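Local structure of CLIP-associating protein 2 (Mus musculus, 3WOZ) at residues L27-L32 with L67-D72; K34-L39 with I74-D79; D83-L88 with D113-S118. The protein probably binds tubulin and influences microtubule dynamics through its TOG domains, one of which is the HEAT-repeat domain described here. One frame throughout, in Å; residues are numbered along the deposited sequence.

Contact 1: L27-L32 with L67-D72; sequences LGLQNL and LETLVD
Thr69 meets Leu29 and Gln30 where two helices of the HEAT-repeat solenoid, 19-34 and 60-77, run alongside each other in broadly the same direction. The tight side is apolar. The methyl CG2 of Thr69 lies 3.7 Å from CG of Gln30 and also touches CD2 of Leu29, at 4.0 Å. Leu29 itself continues inward to Leu47 and Phe51 of helix 41-54, which makes this the buried flank of the contact. Toward the other flank the chemistry turns polar and looser. Beyond CG the glutamine chain is extended and crosses Thr69 at about a right angle, bringing its amide oxygen OE1 to 2.9 Å from Thr69 OG1. With chi1 at -46°, that hydroxyl lies beside its own backbone N and also reaches Met65 O, one turn earlier in the same helix. Its single proton therefore has two possible acceptors, and a bond to Gln30 is not certain. Farther out, Glu68 does not touch the opposite segment directly. A water molecule spans the gap instead, donating to both side chains: its oxygen sits 3.0 Å from Gln30 OE1 and 2.8 Å from Glu68 OE1.

Contact 2: K34-L39 with I74-D79; sequences KNQRTL and IQVHKD
Leu39 and His77 form one half of this contact, Gln36 and Val76 the other; together they join the loop between helices 19-34 and 41-54 to the end of helix 60-77. The loop begins with a Schellman motif: Gln36, at positive phi, is the C-prime residue, and the backbone closes through Arg37 N to Leu32 O and Gln36 N to Leu33 O. The chain then extends and brings Leu39 against the histidine. From CA the CB of Leu39 points toward the helix and still stands 4.4 Å from His77 NE2. With chi1 at -50°, CG comes closer and is 4.1 Å from CE1. CD1 then makes the nearest approach, 3.7 Å from CE1 of His77 and a little farther from NE2, while CD2 branches off away from the imidazole. The leucine crosses the histidine at about a right angle and approaches its ring obliquely. Val76 CG1 covers one face of the same ring, 3.5 Å above the plane and over its centre, and the ring of Phe73 meets it at about 50°. Val76 also faces Gln36, whose chain bends at chi2 and slides past the valine in the opposite direction. The amide straddles the two methyls, with NE2 3.8 Å from CG1 and OE1 3.9 Å from CG2. Farther out, Leu39 packs on Val7 and Leu47, and His77 on Leu33 and Leu44. No hydrogen bond or ion pair crosses between the segments: the imidazole and the amide meet only hydrocarbon here, and such neighbours would probably do little to stabilise a positive charge on His77.

Contact 3: D83-L88 with D113-S118; sequences DWLFVL and DITRES
Leu85 and Leu88, one turn apart on helix 85-96, both converge on Thr115 of helix 102-118, which runs in the opposite direction. Along the second helix, Asp113 comes first and lies away from the leucines; its OD1 receives NH2 of Arg116 at 2.6 Å, from above the carboxylate plane, and is also bonded to Gln109 NE2. Ile114 turns to helix 60-77, where it packs on Ile74 and Gln75. Thr115 carries the contact itself. Chi1 of -57° places OG1 beside the backbone N and leaves CG2 anti to it; CG2 lies 3.8 Å from Leu85 CD1 and 4.0 Å from Leu88 CD2. OG1 is 3.7 Å from Leu88 CD2, tip to tip, in van der Waals contact; the hydroxyl finds its hydrogen bond at Ala111 O in its own helix. A serine here would lack the methyl CG2 and is likely to leave a gap beside Leu85 CD1 and Leu88 CD2. Arg116 points away, its side chain lying against Tyr150 and Leu154 of helix 141-155. Ser118 ends the segment with OG bonded to Ile114 O at 2.5 Å. Antiparallel helices packed through their side chains, here two leucines on a threonine, fit the HEAT-repeat alpha-solenoid on which TOG domains are built.

Contacts 1 and 3 are buried helix-helix packing, whereas contact 2 lies at the surface, where a loop meets a helix end. Contacts 1 and 2 share helix 60-77 and follow one another along it, their centres about 10 Å apart, and helix 19-34 of contact 1 leads directly into the loop of contact 2. Contact 3 lies nearer the middle of the chain and uses the next two helices; Leu70 packs on Trp84 and Leu88, and Ile74 on Thr115, tying it to both others. A threonine is central to each buried contact, with a polar, water-bridged flank only in contact 1. Contact 2 instead sets an imidazole and an amide against aliphatic groups.

Contact 1: L27-L32 with L67-D72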
loop_
_atom_site.group_PDB
_atom_site.type_symbol
_atom_site.label_atom_id
_atom_site.label_comp_id
_atom_site.label_asym_id
_atom_site.label_seq_id
_atom_site.Cartn_x
_atom_site.Cartn_y
_atom_site.Cartn_z
ATOM N N LEU A 27 5.123 -11.619 -20.166
ATOM C CA LEU A 27 6.047 -12.751 -20.268
ATOM C C LEU A 27 7.449 -12.272 -20.656
ATOM O O LEU A 27 8.439 -12.707 -20.070
ATOM C CB LEU A 27 5.541 -13.788 -21.275
ATOM C CG LEU A 27 4.292 -14.598 -20.905
ATOM C CD1 LEU A 27 3.770 -15.371 -22.107
ATOM C CD2 LEU A 27 4.561 -15.539 -19.736
ATOM N N GLY A 28 7.513 -11.369 -21.637
ATOM C CA GLY A 28 8.770 -10.746 -22.061
ATOM C C GLY A 28 9.412 -9.920 -20.961
ATOM O O GLY A 28 10.620 -9.990 -20.753
ATOM N N LEU A 29 8.591 -9.152 -20.244
ATOM C CA LEU A 29 9.064 -8.327 -19.131
ATOM C C LEU A 29 9.597 -9.178 -17.987
ATOM O O LEU A 29 10.656 -8.880 -17.434
ATOM C CB LEU A 29 7.958 -7.384 -18.646
ATOM C CG LEU A 29 8.203 -6.520 -17.405
ATOM C CD1 LEU A 29 9.477 -5.682 -17.515
ATOM C CD2 LEU A 29 6.990 -5.630 -17.150
ATOM N N GLN A 30 8.863 -10.236 -17.645
ATOM C CA GLN A 30 9.289 -11.180 -16.615
ATOM C C GLN A 30 10.665 -11.746 -16.960
ATOM O O GLN A 30 11.552 -11.810 -16.107
ATOM C CB GLN A 30 8.268 -12.315 -16.460
ATOM C CG GLN A 30 7.050 -11.953 -15.606
ATOM C CD GLN A 30 5.892 -12.951 -15.725
ATOM O OE1 GLN A 30 4.760 -12.652 -15.329
ATOM N NE2 GLN A 30 6.170 -14.131 -16.272
ATOM N N ASN A 31 10.833 -12.136 -18.221
ATOM C CA ASN A 31 12.106 -12.648 -18.712
ATOM C C ASN A 31 13.230 -11.611 -18.587
ATOM O O ASN A 31 14.322 -11.937 -18.113
ATOM C CB ASN A 31 11.965 -13.124 -20.159
ATOM C CG ASN A 31 12.868 -14.301 -20.476
ATOM O OD1 ASN A 31 13.722 -14.215 -21.353
ATOM N ND2 ASN A 31 12.682 -15.405 -19.760
ATOM N N LEU A 32 12.940 -10.371 -18.995
ATOM C CA LEU A 32 13.880 -9.249 -18.869
ATOM C C LEU A 32 14.344 -9.066 -17.428
ATOM O O LEU A 32 15.525 -8.815 -17.177
ATOM C CB LEU A 32 13.254 -7.931 -19.352
ATOM C CG LEU A 32 12.851 -7.655 -20.803
ATOM C CD1 LEU A 32 12.323 -6.231 -20.912
ATOM C CD2 LEU A 32 13.997 -7.863 -21.784
ATOM N N LEU A 67 0.235 -8.716 -11.353
ATOM C CA LEU A 67 0.518 -8.842 -9.920
ATOM C C LEU A 67 1.748 -9.699 -9.616
ATOM O O LEU A 67 2.513 -9.382 -8.706
ATOM C CB LEU A 67 -0.690 -9.402 -9.171
ATOM C CG LEU A 67 -1.909 -8.488 -9.035
ATOM C CD1 LEU A 67 -3.029 -9.255 -8.357
ATOM C CD2 LEU A 67 -1.574 -7.183 -8.271
ATOM N N GLU A 68 1.928 -10.778 -10.378
ATOM C CA GLU A 68 3.088 -11.660 -10.214
ATOM C C GLU A 68 4.381 -11.006 -10.680
ATOM O O GLU A 68 5.431 -11.217 -10.089
ATOM C CB GLU A 68 2.886 -12.979 -10.961
ATOM C CG GLU A 68 1.882 -13.897 -10.304
ATOM C CD GLU A 68 1.494 -15.079 -11.174
ATOM O OE1 GLU A 68 1.252 -14.887 -12.387
ATOM O OE2 GLU A 68 1.417 -16.203 -10.634
ATOM N N THR A 69 4.295 -10.231 -11.754
ATOM C CA THR A 69 5.446 -9.523 -12.306
ATOM C C THR A 69 5.924 -8.414 -11.360
ATOM O O THR A 69 7.117 -8.118 -11.302
ATOM C CB THR A 69 5.112 -8.929 -13.693
ATOM O OG1 THR A 69 4.435 -9.914 -14.478
ATOM C CG2 THR A 69 6.378 -8.492 -14.433
ATOM N N LEU A 70 4.986 -7.818 -10.619
ATOM C CA LEU A 70 5.291 -6.742 -9.666
ATOM C C LEU A 70 6.341 -7.148 -8.641
ATOM O O LEU A 70 7.190 -6.337 -8.269
ATOM C CB LEU A 70 4.027 -6.275 -8.929
ATOM C CG LEU A 70 3.178 -5.115 -9.463
ATOM C CD1 LEU A 70 2.022 -4.848 -8.501
ATOM C CD2 LEU A 70 4.002 -3.838 -9.651
ATOM N N VAL A 71 6.279 -8.405 -8.200
ATOM C CA VAL A 71 7.191 -8.933 -7.185
ATOM C C VAL A 71 8.640 -8.802 -7.657
ATOM O O VAL A 71 9.480 -8.247 -6.950
ATOM C CB VAL A 71 6.852 -10.403 -6.825
ATOM C CG1 VAL A 71 7.926 -11.022 -5.925
ATOM C CG2 VAL A 71 5.491 -10.479 -6.149
ATOM N N ASP A 72 8.903 -9.291 -8.866
ATOM C CA ASP A 72 10.221 -9.201 -9.494
ATOM C C ASP A 72 10.622 -7.767 -9.807
ATOM O O ASP A 72 11.787 -7.400 -9.660
ATOM C CB ASP A 72 10.239 -10.026 -10.779
ATOM C CG ASP A 72 10.136 -11.500 -10.510
ATOM O OD1 ASP A 72 9.034 -12.069 -10.707
ATOM O OD2 ASP A 72 11.149 -12.083 -10.070
HETATM O O HOH W 1 2.949 -14.952 -14.561
#

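Contact 2: K34-L39 with I74-D79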
loop_
_atom_site.group_PDB
_atom_site.type_symbol
_atom_site.label_atom_id
_atom_site.label_comp_id
_atom_site.label_asym_id
_atom_site.label_seq_id
_atom_site.Cartn_x
_atom_site.Cartn_y
_atom_site.Cartn_z
ATOM N N LYS A 34 14.134 -11.428 -14.903
ATOM C CA LYS A 34 14.872 -12.632 -14.506
ATOM C C LYS A 34 16.301 -12.625 -15.066
ATOM O O LYS A 34 17.239 -13.032 -14.386
ATOM C CB LYS A 34 14.136 -13.903 -14.946
ATOM C CG LYS A 34 12.769 -14.113 -14.298
ATOM C CD LYS A 34 12.852 -14.853 -12.971
ATOM C CE LYS A 34 11.509 -14.838 -12.241
ATOM N NZ LYS A 34 10.357 -15.155 -13.147
ATOM N N ASN A 35 16.458 -12.142 -16.296
ATOM C CA ASN A 35 17.772 -12.054 -16.933
ATOM C C ASN A 35 18.523 -10.773 -16.566
ATOM O O ASN A 35 19.558 -10.464 -17.161
ATOM C CB ASN A 35 17.638 -12.164 -18.456
ATOM C CG ASN A 35 17.122 -13.521 -18.908
ATOM O OD1 ASN A 35 17.206 -14.510 -18.178
ATOM N ND2 ASN A 35 16.591 -13.573 -20.123
ATOM N N GLN A 36 17.990 -10.035 -15.591
ATOM C CA GLN A 36 18.538 -8.739 -15.165
ATOM C C GLN A 36 18.954 -7.860 -16.354
ATOM O O GLN A 36 20.039 -7.279 -16.367
ATOM C CB GLN A 36 19.703 -8.926 -14.184
ATOM C CG GLN A 36 19.324 -9.561 -12.839
ATOM C CD GLN A 36 18.890 -8.554 -11.765
ATOM O OE1 GLN A 36 18.587 -8.941 -10.636
ATOM N NE2 GLN A 36 18.868 -7.266 -12.110
ATOM N N ARG A 37 18.086 -7.798 -17.360
ATOM C CA ARG A 37 18.230 -6.863 -18.464
ATOM C C ARG A 37 17.782 -5.510 -17.928
ATOM O O ARG A 37 16.600 -5.300 -17.647
ATOM C CB ARG A 37 17.373 -7.315 -19.651
ATOM C CG ARG A 37 17.305 -6.349 -20.830
ATOM C CD ARG A 37 18.287 -6.701 -21.948
ATOM N NE ARG A 37 17.744 -6.338 -23.261
ATOM C CZ ARG A 37 17.707 -5.100 -23.757
ATOM N NH1 ARG A 37 17.185 -4.882 -24.959
ATOM N NH2 ARG A 37 18.184 -4.073 -23.058
ATOM N N THR A 38 18.732 -4.602 -17.753
ATOM C CA THR A 38 18.455 -3.351 -17.054
ATOM C C THR A 38 17.751 -2.320 -17.928
ATOM O O THR A 38 17.957 -2.260 -19.145
ATOM C CB THR A 38 19.731 -2.732 -16.450
ATOM O OG1 THR A 38 20.805 -2.837 -17.390
ATOM C CG2 THR A 38 20.111 -3.445 -15.156
ATOM N N LEU A 39 16.919 -1.510 -17.281
ATOM C CA LEU A 39 16.162 -0.470 -17.958
ATOM C C LEU A 39 16.845 0.881 -17.804
ATOM O O LEU A 39 17.527 1.132 -16.810
ATOM C CB LEU A 39 14.737 -0.402 -17.398
ATOM C CG LEU A 39 13.923 -1.699 -17.295
ATOM C CD1 LEU A 39 12.622 -1.439 -16.557
ATOM C CD2 LEU A 39 13.645 -2.301 -18.660
ATOM N N ILE A 74 9.533 -4.913 -8.305
ATOM C CA ILE A 74 9.862 -4.251 -7.052
ATOM C C ILE A 74 11.237 -4.696 -6.534
ATOM O O ILE A 74 12.059 -3.861 -6.160
ATOM C CB ILE A 74 8.775 -4.476 -5.970
ATOM C CG1 ILE A 74 7.449 -3.830 -6.393
ATOM C CG2 ILE A 74 9.227 -3.917 -4.629
ATOM C CD1 ILE A 74 6.226 -4.412 -5.701
ATOM N N GLN A 75 11.484 -6.005 -6.525
ATOM C CA GLN A 75 12.749 -6.540 -6.011
ATOM C C GLN A 75 13.979 -6.054 -6.785
ATOM O O GLN A 75 15.019 -5.798 -6.194
ATOM C CB GLN A 75 12.709 -8.068 -5.936
ATOM C CG GLN A 75 11.901 -8.578 -4.751
ATOM C CD GLN A 75 11.586 -10.060 -4.828
ATOM O OE1 GLN A 75 11.766 -10.696 -5.868
ATOM N NE2 GLN A 75 11.107 -10.615 -3.723
ATOM N N VAL A 76 13.841 -5.900 -8.098
ATOM C CA VAL A 76 14.951 -5.468 -8.946
ATOM C C VAL A 76 15.179 -3.949 -8.897
ATOM O O VAL A 76 16.320 -3.497 -8.859
ATOM C CB VAL A 76 14.773 -5.983 -10.406
ATOM C CG1 VAL A 76 15.681 -5.240 -11.397
ATOM C CG2 VAL A 76 15.021 -7.489 -10.466
ATOM N N HIS A 77 14.096 -3.173 -8.855
ATOM C CA HIS A 77 14.178 -1.722 -9.029
ATOM C C HIS A 77 13.807 -0.869 -7.813
ATOM O O HIS A 77 13.703 0.354 -7.938
ATOM C CB HIS A 77 13.334 -1.284 -10.235
ATOM C CG HIS A 77 13.854 -1.775 -11.549
ATOM N ND1 HIS A 77 13.210 -2.746 -12.286
ATOM C CD2 HIS A 77 14.957 -1.435 -12.255
ATOM C CE1 HIS A 77 13.893 -2.981 -13.392
ATOM N NE2 HIS A 77 14.960 -2.202 -13.395
ATOM N N LYS A 78 13.628 -1.494 -6.649
ATOM C CA LYS A 78 13.219 -0.770 -5.431
ATOM C C LYS A 78 13.987 0.536 -5.143
ATOM O O LYS A 78 13.393 1.513 -4.685
ATOM C CB LYS A 78 13.238 -1.690 -4.199
ATOM C CG LYS A 78 14.551 -2.444 -3.959
ATOM C CD LYS A 78 14.423 -3.371 -2.756
ATOM C CE LYS A 78 15.673 -4.219 -2.543
ATOM N NZ LYS A 78 16.756 -3.458 -1.862
ATOM N N ASP A 79 15.294 0.546 -5.417
ATOM C CA ASP A 79 16.138 1.728 -5.186
ATOM C C ASP A 79 15.700 2.930 -6.016
ATOM O O ASP A 79 15.884 4.076 -5.605
ATOM C CB ASP A 79 17.608 1.421 -5.485
ATOM C CG ASP A 79 18.213 0.402 -4.528
ATOM O OD1 ASP A 79 17.691 0.219 -3.404
ATOM O OD2 ASP A 79 19.230 -0.216 -4.904
#

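Contact 3: D83-L88 with D113-S118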
loop_
_atom_site.group_PDB
_atom_site.type_symbol
_atom_site.label_atom_id
_atom_site.label_comp_id
_atom_site.label_asym_id
_atom_site.label_seq_id
_atom_site.Cartn_x
_atom_site.Cartn_y
_atom_site.Cartn_z
ATOM N N ASP A 83 9.664 7.488 -6.001
ATOM C CA ASP A 83 8.702 8.460 -6.516
ATOM C C ASP A 83 7.423 7.797 -7.030
ATOM O O ASP A 83 6.403 8.466 -7.198
ATOM C CB ASP A 83 9.332 9.316 -7.621
ATOM C CG ASP A 83 10.454 10.201 -7.108
ATOM O OD1 ASP A 83 11.480 10.313 -7.806
ATOM O OD2 ASP A 83 10.318 10.786 -6.011
ATOM N N TRP A 84 7.485 6.488 -7.272
ATOM C CA TRP A 84 6.327 5.722 -7.726
ATOM C C TRP A 84 5.634 5.013 -6.563
ATOM O O TRP A 84 4.556 4.429 -6.731
ATOM C CB TRP A 84 6.742 4.710 -8.807
ATOM C CG TRP A 84 5.575 4.042 -9.496
ATOM C CD1 TRP A 84 4.601 4.652 -10.233
ATOM C CD2 TRP A 84 5.264 2.640 -9.503
ATOM N NE1 TRP A 84 3.704 3.719 -10.698
ATOM C CE2 TRP A 84 4.087 2.477 -10.265
ATOM C CE3 TRP A 84 5.869 1.505 -8.940
ATOM C CZ2 TRP A 84 3.499 1.225 -10.482
ATOM C CZ3 TRP A 84 5.287 0.265 -9.153
ATOM C CH2 TRP A 84 4.113 0.135 -9.922
ATOM N N LEU A 85 6.249 5.082 -5.382
ATOM C CA LEU A 85 5.782 4.338 -4.218
ATOM C C LEU A 85 4.350 4.687 -3.796
ATOM O O LEU A 85 3.583 3.791 -3.432
ATOM C CB LEU A 85 6.757 4.479 -3.037
ATOM C CG LEU A 85 6.399 3.765 -1.724
ATOM C CD1 LEU A 85 6.217 2.250 -1.910
ATOM C CD2 LEU A 85 7.417 4.062 -0.625
ATOM N N PHE A 86 3.991 5.970 -3.851
ATOM C CA PHE A 86 2.631 6.386 -3.506
ATOM C C PHE A 86 1.612 5.609 -4.336
ATOM O O PHE A 86 0.642 5.082 -3.799
ATOM C CB PHE A 86 2.426 7.901 -3.685
ATOM C CG PHE A 86 0.983 8.330 -3.587
ATOM C CD1 PHE A 86 0.198 8.454 -4.733
ATOM C CD2 PHE A 86 0.400 8.584 -2.345
ATOM C CE1 PHE A 86 -1.146 8.839 -4.645
ATOM C CE2 PHE A 86 -0.933 8.967 -2.246
ATOM C CZ PHE A 86 -1.709 9.100 -3.398
ATOM N N VAL A 87 1.849 5.542 -5.643
ATOM C CA VAL A 87 0.956 4.862 -6.574
ATOM C C VAL A 87 0.933 3.355 -6.315
ATOM O O VAL A 87 -0.133 2.767 -6.200
ATOM C CB VAL A 87 1.335 5.166 -8.048
ATOM C CG1 VAL A 87 0.652 4.196 -9.002
ATOM C CG2 VAL A 87 0.983 6.618 -8.402
ATOM N N LEU A 88 2.113 2.746 -6.203
ATOM C CA LEU A 88 2.223 1.314 -5.961
ATOM C C LEU A 88 1.439 0.883 -4.724
ATOM O O LEU A 88 0.598 -0.013 -4.795
ATOM C CB LEU A 88 3.693 0.911 -5.824
ATOM C CG LEU A 88 4.022 -0.517 -5.381
ATOM C CD1 LEU A 88 3.507 -1.540 -6.395
ATOM C CD2 LEU A 88 5.531 -0.665 -5.160
ATOM N N ASP A 113 3.401 -7.362 0.663
ATOM C CA ASP A 113 4.453 -7.832 1.565
ATOM C C ASP A 113 5.834 -7.475 1.016
ATOM O O ASP A 113 6.710 -7.033 1.762
ATOM C CB ASP A 113 4.357 -9.349 1.792
ATOM C CG ASP A 113 3.120 -9.760 2.579
ATOM O OD1 ASP A 113 2.452 -8.909 3.212
ATOM O OD2 ASP A 113 2.816 -10.964 2.574
ATOM N N ILE A 114 6.012 -7.672 -0.289
ATOM C CA ILE A 114 7.246 -7.309 -0.984
ATOM C C ILE A 114 7.493 -5.801 -0.862
ATOM O O ILE A 114 8.580 -5.380 -0.476
ATOM C CB ILE A 114 7.205 -7.743 -2.482
ATOM C CG1 ILE A 114 7.045 -9.264 -2.611
ATOM C CG2 ILE A 114 8.439 -7.256 -3.244
ATOM C CD1 ILE A 114 8.127 -10.079 -1.951
ATOM N N THR A 115 6.473 -5.004 -1.177
ATOM C CA THR A 115 6.533 -3.545 -1.026
ATOM C C THR A 115 6.988 -3.157 0.374
ATOM O O THR A 115 7.913 -2.369 0.530
ATOM C CB THR A 115 5.160 -2.891 -1.307
ATOM O OG1 THR A 115 4.726 -3.256 -2.619
ATOM C CG2 THR A 115 5.241 -1.358 -1.216
ATOM N N ARG A 116 6.343 -3.732 1.381
ATOM C CA ARG A 116 6.590 -3.375 2.777
ATOM C C ARG A 116 8.032 -3.598 3.214
ATOM O O ARG A 116 8.548 -2.843 4.041
ATOM C CB ARG A 116 5.639 -4.146 3.688
ATOM C CG ARG A 116 5.288 -3.448 4.999
ATOM C CD ARG A 116 3.994 -4.042 5.574
ATOM N NE ARG A 116 4.095 -5.496 5.635
ATOM C CZ ARG A 116 3.302 -6.358 5.003
ATOM N NH1 ARG A 116 2.283 -5.951 4.247
ATOM N NH2 ARG A 116 3.532 -7.649 5.153
ATOM N N GLU A 117 8.677 -4.621 2.652
ATOM C CA GLU A 117 10.059 -4.941 3.005
ATOM C C GLU A 117 11.085 -4.328 2.050
ATOM O O GLU A 117 12.286 -4.494 2.249
ATOM C CB GLU A 117 10.264 -6.467 3.116
ATOM C CG GLU A 117 10.242 -7.219 1.783
ATOM C CD GLU A 117 10.288 -8.740 1.947
ATOM O OE1 GLU A 117 9.905 -9.254 3.018
ATOM O OE2 GLU A 117 10.701 -9.429 0.990
ATOM N N SER A 118 10.618 -3.615 1.027
ATOM C CA SER A 118 11.519 -3.102 -0.012
ATOM C C SER A 118 11.778 -1.584 0.025
ATOM O O SER A 118 12.614 -1.083 -0.718
ATOM C CB SER A 118 11.012 -3.500 -1.402
ATOM O OG SER A 118 10.831 -4.903 -1.505
#